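Long-range contacts in prepilin (Salmonella typhi, PDB 3FHV), which is the type IVb pilin PilS, whose globular domain is seen here, probably the pilus subunit that engages CFTR on host cells during adhesion: residues K38-L43 and I73-D78; T90-K95 and T149-Y154; I104-S109 and V129-A134; I117-N122 and S135-A140. One frame throughout, in Å; residues are numbered along the deposited sequence.

Interaction 1: residues K38-L43 and I73-D78; sequences KMTDTL and IVVAPD
Val75 fills the middle of this contact, where three apolar side chains meet. Its CG1 lies 3.4 Å from Leu43 CD1, tighter than the usual van der Waals spacing, and the two side chains run at about a right angle to each other. The methyl CD1 of Leu43 also rests against CB and CG2 of Val75, so it sits over the whole fork of the valine. Met39 reaches the CG1 branch from one helical turn earlier. With CG anti to the backbone N (chi1 -178°) and the chain extended beyond it, the sulfur is carried along the strand until SD stands 3.8 Å from Val75 CG1 and 3.6 Å from Pro77 N. At this point it touches Pro77 CD as well, lying against the Ala76-Pro77 peptide link.

In fold terms, helix 36-45 crosses one face of the antiparallel sheet of the pilin globular domain, its local axis 6.8 Å from that of strand 73-78 and turned 115° from it. Helix 8-25 packs against the same face, with Leu17 on Val75 and Met24 on Leu43, and Phe89 of the next strand touches Met39.

Toward the polar edge, Thr40 turns its hydroxyl to the strand backbone. Val75 N donates to Thr40 OG1 over 2.8 Å, at an N-H...O angle of 162°. OG1 lies beside its own backbone N, and it is hydrogen-bonded to Gly36 O too, so the hydroxyl joins the strand amide to a carbonyl of the preceding helical turn.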
loop_
_atom_site.group_PDB
_atom_site.type_symbol
_atom_site.label_atom_id
_atom_site.label_comp_id
_atom_site.label_asym_id
_atom_site.label_seq_id
_atom_site.Cartn_x
_atom_site.Cartn_y
_atom_site.Cartn_z
ATOM N N LYS A 38 18.164 -8.932 -5.449
ATOM C CA LYS A 38 17.120 -9.653 -6.177
ATOM C C LYS A 38 15.758 -9.567 -5.512
ATOM O O LYS A 38 14.739 -9.384 -6.174
ATOM C CB LYS A 38 17.503 -11.126 -6.336
ATOM C CG LYS A 38 16.460 -11.956 -7.067
ATOM C CD LYS A 38 16.250 -11.430 -8.481
ATOM C CE LYS A 38 15.297 -12.308 -9.282
ATOM N NZ LYS A 38 15.143 -11.771 -10.662
ATOM N N MET A 39 15.738 -9.716 -4.197
ATOM C CA MET A 39 14.487 -9.658 -3.451
ATOM C C MET A 39 13.860 -8.268 -3.557
ATOM O O MET A 39 12.635 -8.137 -3.698
ATOM C CB MET A 39 14.746 -10.011 -1.981
ATOM C CG MET A 39 13.499 -10.024 -1.110
ATOM S SD MET A 39 13.837 -10.713 0.521
ATOM C CE MET A 39 12.175 -11.169 1.027
ATOM N N THR A 40 14.707 -7.243 -3.493
ATOM C CA THR A 40 14.238 -5.863 -3.571
ATOM C C THR A 40 13.717 -5.556 -4.978
ATOM O O THR A 40 12.690 -4.906 -5.133
ATOM C CB THR A 40 15.362 -4.879 -3.174
ATOM O OG1 THR A 40 15.724 -5.096 -1.801
ATOM C CG2 THR A 40 14.903 -3.428 -3.336
ATOM N N ASP A 41 14.409 -6.041 -6.004
ATOM C CA ASP A 41 13.959 -5.803 -7.375
ATOM C C ASP A 41 12.595 -6.460 -7.621
ATOM O O ASP A 41 11.719 -5.864 -8.249
ATOM C CB ASP A 41 14.968 -6.347 -8.388
ATOM C CG ASP A 41 14.437 -6.289 -9.806
ATOM O OD1 ASP A 41 14.495 -5.206 -10.426
ATOM O OD2 ASP A 41 13.932 -7.325 -10.288
ATOM N N THR A 42 12.420 -7.686 -7.124
ATOM C CA THR A 42 11.159 -8.407 -7.282
ATOM C C THR A 42 10.012 -7.626 -6.638
ATOM O O THR A 42 8.932 -7.493 -7.223
ATOM C CB THR A 42 11.227 -9.818 -6.644
ATOM O OG1 THR A 42 12.333 -10.548 -7.198
ATOM C CG2 THR A 42 9.944 -10.584 -6.904
ATOM N N LEU A 43 10.249 -7.108 -5.433
ATOM C CA LEU A 43 9.242 -6.330 -4.719
ATOM C C LEU A 43 8.884 -5.072 -5.500
ATOM O O LEU A 43 7.712 -4.725 -5.639
ATOM C CB LEU A 43 9.754 -5.959 -3.321
ATOM C CG LEU A 43 9.679 -7.122 -2.335
ATOM C CD1 LEU A 43 10.638 -6.901 -1.164
ATOM C CD2 LEU A 43 8.235 -7.275 -1.863
ATOM N N ILE A 73 17.637 1.560 0.426
ATOM C CA ILE A 73 16.745 0.700 1.201
ATOM C C ILE A 73 16.911 -0.678 0.565
ATOM O O ILE A 73 16.835 -0.809 -0.658
ATOM C CB ILE A 73 15.251 1.106 1.061
ATOM C CG1 ILE A 73 15.013 2.508 1.633
ATOM C CG2 ILE A 73 14.360 0.089 1.807
ATOM C CD1 ILE A 73 13.620 3.043 1.355
ATOM N N VAL A 74 17.155 -1.692 1.384
ATOM C CA VAL A 74 17.304 -3.047 0.868
ATOM C C VAL A 74 16.482 -4.047 1.682
ATOM O O VAL A 74 16.539 -4.056 2.916
ATOM C CB VAL A 74 18.781 -3.507 0.887
ATOM C CG1 VAL A 74 18.892 -4.902 0.268
ATOM C CG2 VAL A 74 19.659 -2.510 0.128
ATOM N N VAL A 75 15.696 -4.858 0.978
ATOM C CA VAL A 75 14.888 -5.904 1.592
ATOM C C VAL A 75 15.678 -7.165 1.294
ATOM O O VAL A 75 15.916 -7.492 0.130
ATOM C CB VAL A 75 13.494 -6.017 0.942
ATOM C CG1 VAL A 75 12.718 -7.182 1.567
ATOM C CG2 VAL A 75 12.725 -4.706 1.141
ATOM N N ALA A 76 16.093 -7.870 2.340
ATOM C CA ALA A 76 16.907 -9.060 2.142
ATOM C C ALA A 76 16.480 -10.246 2.995
ATOM O O ALA A 76 15.958 -10.085 4.098
ATOM C CB ALA A 76 18.376 -8.724 2.411
ATOM N N PRO A 77 16.701 -11.466 2.480
ATOM C CA PRO A 77 16.336 -12.680 3.205
ATOM C C PRO A 77 17.209 -12.821 4.443
ATOM O O PRO A 77 18.373 -12.428 4.434
ATOM C CB PRO A 77 16.605 -13.779 2.184
ATOM C CG PRO A 77 17.815 -13.242 1.449
ATOM C CD PRO A 77 17.417 -11.791 1.228
ATOM N N ASP A 78 16.639 -13.366 5.510
ATOM C CA ASP A 78 17.388 -13.567 6.743
ATOM C C ASP A 78 17.677 -15.056 6.861
ATOM O O ASP A 78 16.874 -15.805 7.418
ATOM C CB ASP A 78 16.574 -13.096 7.952
ATOM C CG ASP A 78 17.349 -13.204 9.252
ATOM O OD1 ASP A 78 17.871 -14.302 9.543
ATOM O OD2 ASP A 78 17.436 -12.195 9.982
#

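Interaction 2: residues T90-K95 and T149-Y154; sequences TITTNK and TLVFNY
Strands 90-94 and 149-154 run antiparallel, 169° between their directions, with Ile91-Phe152 and Thr93-Leu150 as hydrogen-bonded pairs and Thr92-Val151 as a non-hydrogen-bonded pair between them. Thr93 N reaches Leu150 O at 2.8 Å, and Leu150 N returns to Thr93 O at 2.9 Å. On the face carrying Ile91, Thr93, Leu150 and Phe152, Ile91 CB lies 4.1 Å from Phe152 CD2, while Ile91 CD1 reaches on to Tyr154 CE2. A chi1 of -180° turns the Thr93 methyl CG2 across to Leu150 CB at 3.6 Å and leaves the hydroxyl to bond Tyr14 and Asn67. The helices lie on this side: Phe152 and Tyr154 meet Met108 of helix 98-111, and Ile91 packs on helix 8-25.

On the other face, Thr92 OG1 lies alongside both methyls of Val151, and Thr92 CG2 touches Thr149 CG2 at 3.7 Å. Beside Asn94, one water accepts from Lys95 N and is hydrogen-bonded to Thr149 OG1. Backbone bonds thus hold the register, while the Ile91 and Phe152 face packs on the helices largely by dispersion and the Thr92 and Val151 face, mixed polar and apolar, stays partly exposed.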
loop_
_atom_site.group_PDB
_atom_site.type_symbol
_atom_site.label_atom_id
_atom_site.label_comp_id
_atom_site.label_asym_id
_atom_site.label_seq_id
_atom_site.Cartn_x
_atom_site.Cartn_y
_atom_site.Cartn_z
ATOM N N THR A 90 14.705 -8.894 6.313
ATOM C CA THR A 90 14.989 -7.635 6.980
ATOM C C THR A 90 14.781 -6.496 5.994
ATOM O O THR A 90 14.893 -6.683 4.783
ATOM C CB THR A 90 16.459 -7.539 7.465
ATOM O OG1 THR A 90 17.345 -7.755 6.356
ATOM C CG2 THR A 90 16.744 -8.558 8.559
ATOM N N ILE A 91 14.446 -5.322 6.520
ATOM C CA ILE A 91 14.316 -4.127 5.695
ATOM C C ILE A 91 15.344 -3.198 6.319
ATOM O O ILE A 91 15.205 -2.798 7.478
ATOM C CB ILE A 91 12.928 -3.456 5.792
ATOM C CG1 ILE A 91 11.846 -4.389 5.236
ATOM C CG2 ILE A 91 12.934 -2.140 4.985
ATOM C CD1 ILE A 91 10.452 -3.769 5.253
ATOM N N THR A 92 16.385 -2.887 5.558
ATOM C CA THR A 92 17.451 -2.015 6.023
ATOM C C THR A 92 17.336 -0.676 5.315
ATOM O O THR A 92 17.126 -0.632 4.104
ATOM C CB THR A 92 18.846 -2.613 5.697
ATOM O OG1 THR A 92 18.990 -3.874 6.356
ATOM C CG2 THR A 92 19.966 -1.675 6.162
ATOM N N THR A 93 17.468 0.414 6.065
ATOM C CA THR A 93 17.419 1.745 5.465
ATOM C C THR A 93 18.648 2.507 5.965
ATOM O O THR A 93 18.899 2.576 7.169
ATOM C CB THR A 93 16.100 2.472 5.811
ATOM O OG1 THR A 93 16.096 3.770 5.198
ATOM C CG2 THR A 93 15.915 2.591 7.327
ATOM N N ASN A 94 19.404 3.065 5.021
ATOM C CA ASN A 94 20.662 3.762 5.304
ATOM C C ASN A 94 20.687 5.289 5.303
ATOM O O ASN A 94 19.843 5.947 4.697
ATOM C CB ASN A 94 21.719 3.279 4.309
ATOM C CG ASN A 94 21.949 1.793 4.381
ATOM O OD1 ASN A 94 22.600 1.303 5.297
ATOM N ND2 ASN A 94 21.404 1.060 3.414
ATOM N N LYS A 95 21.703 5.826 5.976
ATOM C CA LYS A 95 21.940 7.258 6.068
ATOM C C LYS A 95 20.736 8.044 6.563
ATOM O O LYS A 95 20.442 9.137 6.076
ATOM C CB LYS A 95 22.399 7.789 4.702
ATOM C CG LYS A 95 23.654 7.086 4.172
ATOM C CD LYS A 95 24.202 7.780 2.942
ATOM C CE LYS A 95 25.635 7.364 2.655
ATOM N NZ LYS A 95 26.208 8.153 1.520
ATOM N N THR A 149 21.822 3.666 10.372
ATOM C CA THR A 149 21.360 2.512 9.610
ATOM C C THR A 149 20.303 1.839 10.490
ATOM O O THR A 149 20.589 1.463 11.621
ATOM C CB THR A 149 22.490 1.486 9.358
ATOM O OG1 THR A 149 23.539 2.104 8.611
ATOM C CG2 THR A 149 21.961 0.282 8.570
ATOM N N LEU A 150 19.089 1.702 9.972
ATOM C CA LEU A 150 18.011 1.062 10.715
ATOM C C LEU A 150 17.690 -0.254 10.031
ATOM O O LEU A 150 17.701 -0.343 8.800
ATOM C CB LEU A 150 16.756 1.953 10.735
ATOM C CG LEU A 150 16.812 3.290 11.498
ATOM C CD1 LEU A 150 15.479 4.040 11.349
ATOM C CD2 LEU A 150 17.091 3.019 12.962
ATOM N N VAL A 151 17.444 -1.290 10.824
ATOM C CA VAL A 151 17.083 -2.584 10.260
ATOM C C VAL A 151 15.826 -3.087 10.953
ATOM O O VAL A 151 15.744 -3.081 12.178
ATOM C CB VAL A 151 18.203 -3.639 10.439
ATOM C CG1 VAL A 151 17.812 -4.924 9.718
ATOM C CG2 VAL A 151 19.519 -3.114 9.887
ATOM N N PHE A 152 14.846 -3.505 10.160
ATOM C CA PHE A 152 13.596 -4.019 10.697
ATOM C C PHE A 152 13.499 -5.502 10.337
ATOM O O PHE A 152 13.517 -5.869 9.159
ATOM C CB PHE A 152 12.422 -3.228 10.111
ATOM C CG PHE A 152 12.622 -1.736 10.161
ATOM C CD1 PHE A 152 12.868 -1.091 11.373
ATOM C CD2 PHE A 152 12.576 -0.976 8.998
ATOM C CE1 PHE A 152 13.071 0.293 11.423
ATOM C CE2 PHE A 152 12.774 0.399 9.032
ATOM C CZ PHE A 152 13.023 1.042 10.248
ATOM N N ASN A 153 13.395 -6.348 11.357
ATOM C CA ASN A 153 13.253 -7.785 11.149
ATOM C C ASN A 153 11.806 -8.246 11.286
ATOM O O ASN A 153 10.939 -7.483 11.713
ATOM C CB ASN A 153 14.145 -8.557 12.122
ATOM C CG ASN A 153 15.604 -8.544 11.710
ATOM O OD1 ASN A 153 16.361 -7.650 12.089
ATOM N ND2 ASN A 153 16.008 -9.540 10.929
ATOM N N TYR A 154 11.552 -9.498 10.921
ATOM C CA TYR A 154 10.209 -9.933 10.556
ATOM C C TYR A 154 10.091 -11.453 10.600
ATOM O O TYR A 154 10.711 -12.156 9.802
ATOM C CB TYR A 154 9.839 -9.416 9.164
ATOM C CG TYR A 154 9.402 -7.969 9.144
ATOM C CD1 TYR A 154 8.195 -7.581 9.709
ATOM C CD2 TYR A 154 10.196 -6.992 8.560
ATOM C CE1 TYR A 154 7.791 -6.259 9.694
ATOM C CE2 TYR A 154 9.801 -5.668 8.540
ATOM C CZ TYR A 154 8.597 -5.307 9.107
ATOM O OH TYR A 154 8.200 -3.990 9.089
HETATM O O HOH W 1 24.109 4.617 7.246
#

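Interaction 3: residues I104-S109 and V129-A134; sequences ISTGMS and VTAEIA
Ser109 OG is gripped from two places: Val129 N donates to it over 2.9 Å, nearly straight at 169°, and Ala127 O is a second hydrogen-bond partner. In the pilin globular domain this bond ties Ser109 of helix 98-111 to the backbone of the segment leading into helix 131-137, for Val129 and Thr130 come directly before that helix. With chi1 of Ser109 at 176°, the hydroxyl swings out from its helix to the passing chain.

Next to this bond the packing is mostly of small groups. Val129 CB comes within 4.0 Å of Ser109 CB, and Val129 CG1 continues to Ser105 OG at 3.8 Å. From the strand side, Ile119 touches both Val129 and Ser105. Thr106 has its hydroxyl bonded back to Val102 O, and its methyl is the group that faces across: CG2 lies 3.5 Å from both Thr130 C and Ala131 N, at the opening of the second helix. That opening is capped by Thr130 itself, as N-cap, whose OG1 accepts from Ile133 N at 3.1 Å. The first turn also lays Ala134 against the neighbouring helix, its CB touching the Thr106 methyl. The same methyl carbon, Ala134 CB, also meets Ser105 OG at 3.3 Å, a hydroxyl already hydrogen-bonded to Cys101 O.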
loop_
_atom_site.group_PDB
_atom_site.type_symbol
_atom_site.label_atom_id
_atom_site.label_comp_id
_atom_site.label_asym_id
_atom_site.label_seq_id
_atom_site.Cartn_x
_atom_site.Cartn_y
_atom_site.Cartn_z
ATOM N N ILE A 104 11.310 7.211 13.487
ATOM C CA ILE A 104 11.047 5.980 12.762
ATOM C C ILE A 104 11.254 4.736 13.630
ATOM O O ILE A 104 10.422 3.822 13.627
ATOM C CB ILE A 104 11.936 5.875 11.512
ATOM C CG1 ILE A 104 11.610 7.026 10.546
ATOM C CG2 ILE A 104 11.715 4.531 10.824
ATOM C CD1 ILE A 104 12.624 7.171 9.410
ATOM N N SER A 105 12.357 4.693 14.371
ATOM C CA SER A 105 12.618 3.532 15.206
ATOM C C SER A 105 11.540 3.377 16.277
ATOM O O SER A 105 11.040 2.273 16.498
ATOM C CB SER A 105 14.015 3.617 15.849
ATOM O OG SER A 105 14.115 4.722 16.725
ATOM N N THR A 106 11.161 4.472 16.933
ATOM C CA THR A 106 10.131 4.369 17.960
ATOM C C THR A 106 8.781 4.057 17.332
ATOM O O THR A 106 7.989 3.296 17.888
ATOM C CB THR A 106 10.030 5.652 18.816
ATOM O OG1 THR A 106 9.762 6.787 17.981
ATOM C CG2 THR A 106 11.335 5.872 19.571
ATOM N N GLY A 107 8.524 4.632 16.164
ATOM C CA GLY A 107 7.265 4.373 15.484
ATOM C C GLY A 107 7.092 2.907 15.114
ATOM O O GLY A 107 6.007 2.338 15.285
ATOM N N MET A 108 8.158 2.290 14.611
ATOM C CA MET A 108 8.110 0.881 14.221
ATOM C C MET A 108 7.939 0.008 15.466
ATOM O O MET A 108 7.315 -1.053 15.409
ATOM C CB MET A 108 9.387 0.480 13.465
ATOM C CG MET A 108 9.578 1.165 12.098
ATOM S SD MET A 108 8.284 0.828 10.858
ATOM C CE MET A 108 8.656 -0.871 10.459
ATOM N N SER A 109 8.497 0.456 16.588
ATOM C CA SER A 109 8.365 -0.284 17.841
ATOM C C SER A 109 6.898 -0.280 18.279
ATOM O O SER A 109 6.333 -1.325 18.600
ATOM C CB SER A 109 9.208 0.360 18.945
ATOM O OG SER A 109 8.999 -0.304 20.186
ATOM N N VAL A 129 11.661 -0.250 21.251
ATOM C CA VAL A 129 12.595 0.862 21.184
ATOM C C VAL A 129 11.855 2.093 21.690
ATOM O O VAL A 129 10.834 2.484 21.127
ATOM C CB VAL A 129 13.100 1.123 19.741
ATOM C CG1 VAL A 129 13.991 2.365 19.723
ATOM C CG2 VAL A 129 13.882 -0.073 19.227
ATOM N N THR A 130 12.367 2.681 22.768
ATOM C CA THR A 130 11.769 3.872 23.370
ATOM C C THR A 130 12.445 5.128 22.840
ATOM O O THR A 130 13.529 5.066 22.270
ATOM C CB THR A 130 11.934 3.868 24.909
ATOM O OG1 THR A 130 13.324 3.724 25.233
ATOM C CG2 THR A 130 11.140 2.724 25.544
ATOM N N ALA A 131 11.798 6.271 23.035
ATOM C CA ALA A 131 12.348 7.534 22.581
ATOM C C ALA A 131 13.686 7.743 23.282
ATOM O O ALA A 131 14.631 8.255 22.691
ATOM C CB ALA A 131 11.381 8.677 22.916
ATOM N N GLU A 132 13.765 7.331 24.544
ATOM C CA GLU A 132 14.999 7.490 25.304
ATOM C C GLU A 132 16.118 6.648 24.704
ATOM O O GLU A 132 17.255 7.100 24.612
ATOM C CB GLU A 132 14.796 7.097 26.771
ATOM C CG GLU A 132 13.919 8.043 27.580
ATOM C CD GLU A 132 12.470 8.022 27.148
ATOM O OE1 GLU A 132 12.036 6.997 26.581
ATOM O OE2 GLU A 132 11.759 9.023 27.389
ATOM N N ILE A 133 15.804 5.424 24.295
ATOM C CA ILE A 133 16.829 4.564 23.707
ATOM C C ILE A 133 17.272 5.108 22.350
ATOM O O ILE A 133 18.468 5.244 22.079
ATOM C CB ILE A 133 16.315 3.108 23.528
ATOM C CG1 ILE A 133 16.224 2.413 24.891
ATOM C CG2 ILE A 133 17.234 2.334 22.587
ATOM C CD1 ILE A 133 15.559 1.032 24.838
ATOM N N ALA A 134 16.299 5.421 21.498
ATOM C CA ALA A 134 16.589 5.934 20.167
ATOM C C ALA A 134 17.428 7.208 20.197
ATOM O O ALA A 134 18.425 7.312 19.477
ATOM C CB ALA A 134 15.291 6.174 19.406
#

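Interaction 4: residues I117-N122 and S135-A140; sequences IKINGN and SSECTA
The flat groups of Asn122 and Glu137 make the stacked part of this contact: the two side chains approach head-on, and the amide and carboxylate stack with their planes 15° apart. Glu137 reaches over because its chain is extended beyond CG (chi2 -179°), which brings OE2 to 3.2 Å from Asn122 CB and CD to 3.3 Å from Asn122 CG. Asn122 OD1 and Glu137 OE2, both acceptors, are not hydrogen-bonded to each other, so stacking rather than a direct bond defines the pair.

The polar links run through the turn and through water. Asn122 ND2 donates to Ile119 O at 3.0 Å, approaching nearly along the C=O axis, and Asn122 N gives the same oxygen a second bond. The ND2 bond helps hold the amide's rotation, flat against the carboxylate. A water donates to Glu137 O at 2.6 Å and takes a weak bond from Asn122 ND2.

Structurally, the site is a type II' beta turn from Ile119 to Asn122, forming a tight beta hairpin at the edge of the pilin sheet, set against the C-terminal end of helix 131-137. The chain leaves that helix at Cys138, whose disulfide with Cys101 ties it to helix 98-111.

Apolar packing lies beside the disulfide, where Ile119 CG2 is 4.0 Å from Cys138 SG. Separately, Ile119 CB and CD1 each meet a carboxylate oxygen, Glu137 OE1, at 3.7 Å, the two side chains crossing at about a right angle. Leu150 of the adjacent strand also touches Ile119, while Glu137 touches His124.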
loop_
_atom_site.group_PDB
_atom_site.type_symbol
_atom_site.label_atom_id
_atom_site.label_comp_id
_atom_site.label_asym_id
_atom_site.label_seq_id
_atom_site.Cartn_x
_atom_site.Cartn_y
_atom_site.Cartn_z
ATOM N N ILE A 117 14.144 -4.640 15.948
ATOM C CA ILE A 117 14.528 -3.354 15.379
ATOM C C ILE A 117 15.978 -3.072 15.754
ATOM O O ILE A 117 16.368 -3.171 16.930
ATOM C CB ILE A 117 13.639 -2.213 15.929
ATOM C CG1 ILE A 117 12.180 -2.468 15.544
ATOM C CG2 ILE A 117 14.111 -0.869 15.374
ATOM C CD1 ILE A 117 11.169 -1.522 16.203
ATOM N N LYS A 118 16.774 -2.712 14.754
ATOM C CA LYS A 118 18.181 -2.429 14.981
ATOM C C LYS A 118 18.530 -0.993 14.624
ATOM O O LYS A 118 18.140 -0.492 13.572
ATOM C CB LYS A 118 19.058 -3.347 14.133
ATOM C CG LYS A 118 18.747 -4.825 14.232
ATOM C CD LYS A 118 19.756 -5.621 13.408
ATOM C CE LYS A 118 19.471 -7.116 13.447
ATOM N NZ LYS A 118 20.479 -7.868 12.654
ATOM N N ILE A 119 19.266 -0.336 15.508
ATOM C CA ILE A 119 19.718 1.029 15.252
ATOM C C ILE A 119 21.232 0.920 15.294
ATOM O O ILE A 119 21.814 0.699 16.360
ATOM C CB ILE A 119 19.240 2.017 16.330
ATOM C CG1 ILE A 119 17.711 2.032 16.386
ATOM C CG2 ILE A 119 19.752 3.435 16.000
ATOM C CD1 ILE A 119 17.147 2.978 17.433
ATOM N N ASN A 120 21.858 1.049 14.129
ATOM C CA ASN A 120 23.303 0.923 14.018
ATOM C C ASN A 120 23.700 -0.435 14.617
ATOM O O ASN A 120 23.126 -1.457 14.238
ATOM C CB ASN A 120 23.960 2.108 14.726
ATOM C CG ASN A 120 23.572 3.437 14.079
ATOM O OD1 ASN A 120 23.298 4.438 14.756
ATOM N ND2 ASN A 120 23.547 3.445 12.757
ATOM N N GLY A 121 24.642 -0.466 15.554
ATOM C CA GLY A 121 25.036 -1.752 16.117
ATOM C C GLY A 121 24.213 -2.204 17.313
ATOM O O GLY A 121 24.667 -3.032 18.093
ATOM N N ASN A 122 22.999 -1.685 17.455
ATOM C CA ASN A 122 22.147 -2.040 18.588
ATOM C C ASN A 122 20.929 -2.820 18.116
ATOM O O ASN A 122 20.043 -2.261 17.478
ATOM C CB ASN A 122 21.710 -0.767 19.305
ATOM C CG ASN A 122 22.888 0.073 19.748
ATOM O OD1 ASN A 122 23.545 -0.251 20.727
ATOM N ND2 ASN A 122 23.169 1.146 19.016
ATOM N N SER A 135 17.030 8.170 21.028
ATOM C CA SER A 135 17.757 9.438 21.134
ATOM C C SER A 135 19.244 9.207 21.370
ATOM O O SER A 135 20.098 9.928 20.849
ATOM C CB SER A 135 17.206 10.282 22.290
ATOM O OG SER A 135 15.855 10.636 22.066
ATOM N N SER A 136 19.554 8.194 22.161
ATOM C CA SER A 136 20.938 7.902 22.478
ATOM C C SER A 136 21.640 7.121 21.372
ATOM O O SER A 136 22.745 7.480 20.956
ATOM C CB SER A 136 21.000 7.145 23.810
ATOM O OG SER A 136 22.329 6.789 24.157
ATOM N N GLU A 137 20.999 6.064 20.880
ATOM C CA GLU A 137 21.601 5.237 19.840
ATOM C C GLU A 137 21.658 5.856 18.446
ATOM O O GLU A 137 22.522 5.505 17.655
ATOM C CB GLU A 137 20.895 3.888 19.770
ATOM C CG GLU A 137 20.968 3.104 21.065
ATOM C CD GLU A 137 20.281 1.768 20.952
ATOM O OE1 GLU A 137 19.496 1.605 19.994
ATOM O OE2 GLU A 137 20.507 0.896 21.815
ATOM N N CYS A 138 20.732 6.757 18.134
ATOM C CA CYS A 138 20.740 7.417 16.833
ATOM C C CYS A 138 21.833 8.470 16.899
ATOM O O CYS A 138 21.833 9.297 17.799
ATOM C CB CYS A 138 19.404 8.100 16.558
ATOM S SG CYS A 138 17.984 6.980 16.306
ATOM N N THR A 139 22.754 8.440 15.943
ATOM C CA THR A 139 23.875 9.378 15.933
ATOM C C THR A 139 23.627 10.674 15.163
ATOM O O THR A 139 22.807 10.729 14.247
ATOM C CB THR A 139 25.145 8.687 15.388
ATOM O OG1 THR A 139 24.835 8.005 14.166
ATOM C CG2 THR A 139 25.668 7.677 16.401
ATOM N N ALA A 140 24.356 11.717 15.548
ATOM C CA ALA A 140 24.233 13.035 14.929
ATOM C C ALA A 140 24.532 13.013 13.436
ATOM O O ALA A 140 25.301 12.177 12.962
ATOM C CB ALA A 140 25.169 14.015 15.626
HETATM O O HOH W 2 24.427 3.830 18.223
#

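The four contacts show how one antiparallel sheet can gather helices from distant parts of a chain. Interactions 1 and 2 lie on neighbouring strands, with Ala76 O 2.8 Å from Thr90 N, and interaction 2 passes to interaction 4 in the same way, Val151 O lying 2.8 Å from Lys118 N. Interaction 3 meets interaction 2 through side chains, Phe152 CZ being 3.8 Å from Ile104 CG2. Interactions 3 and 4, their centres about 9 Å apart, both use helix 131-137 and meet where Ser105 CB lies 3.6 Å from Ile119 CD1. Interaction 1 stands on the opposite side of the chain's centre from both, about 24 Å from interaction 3 between centres.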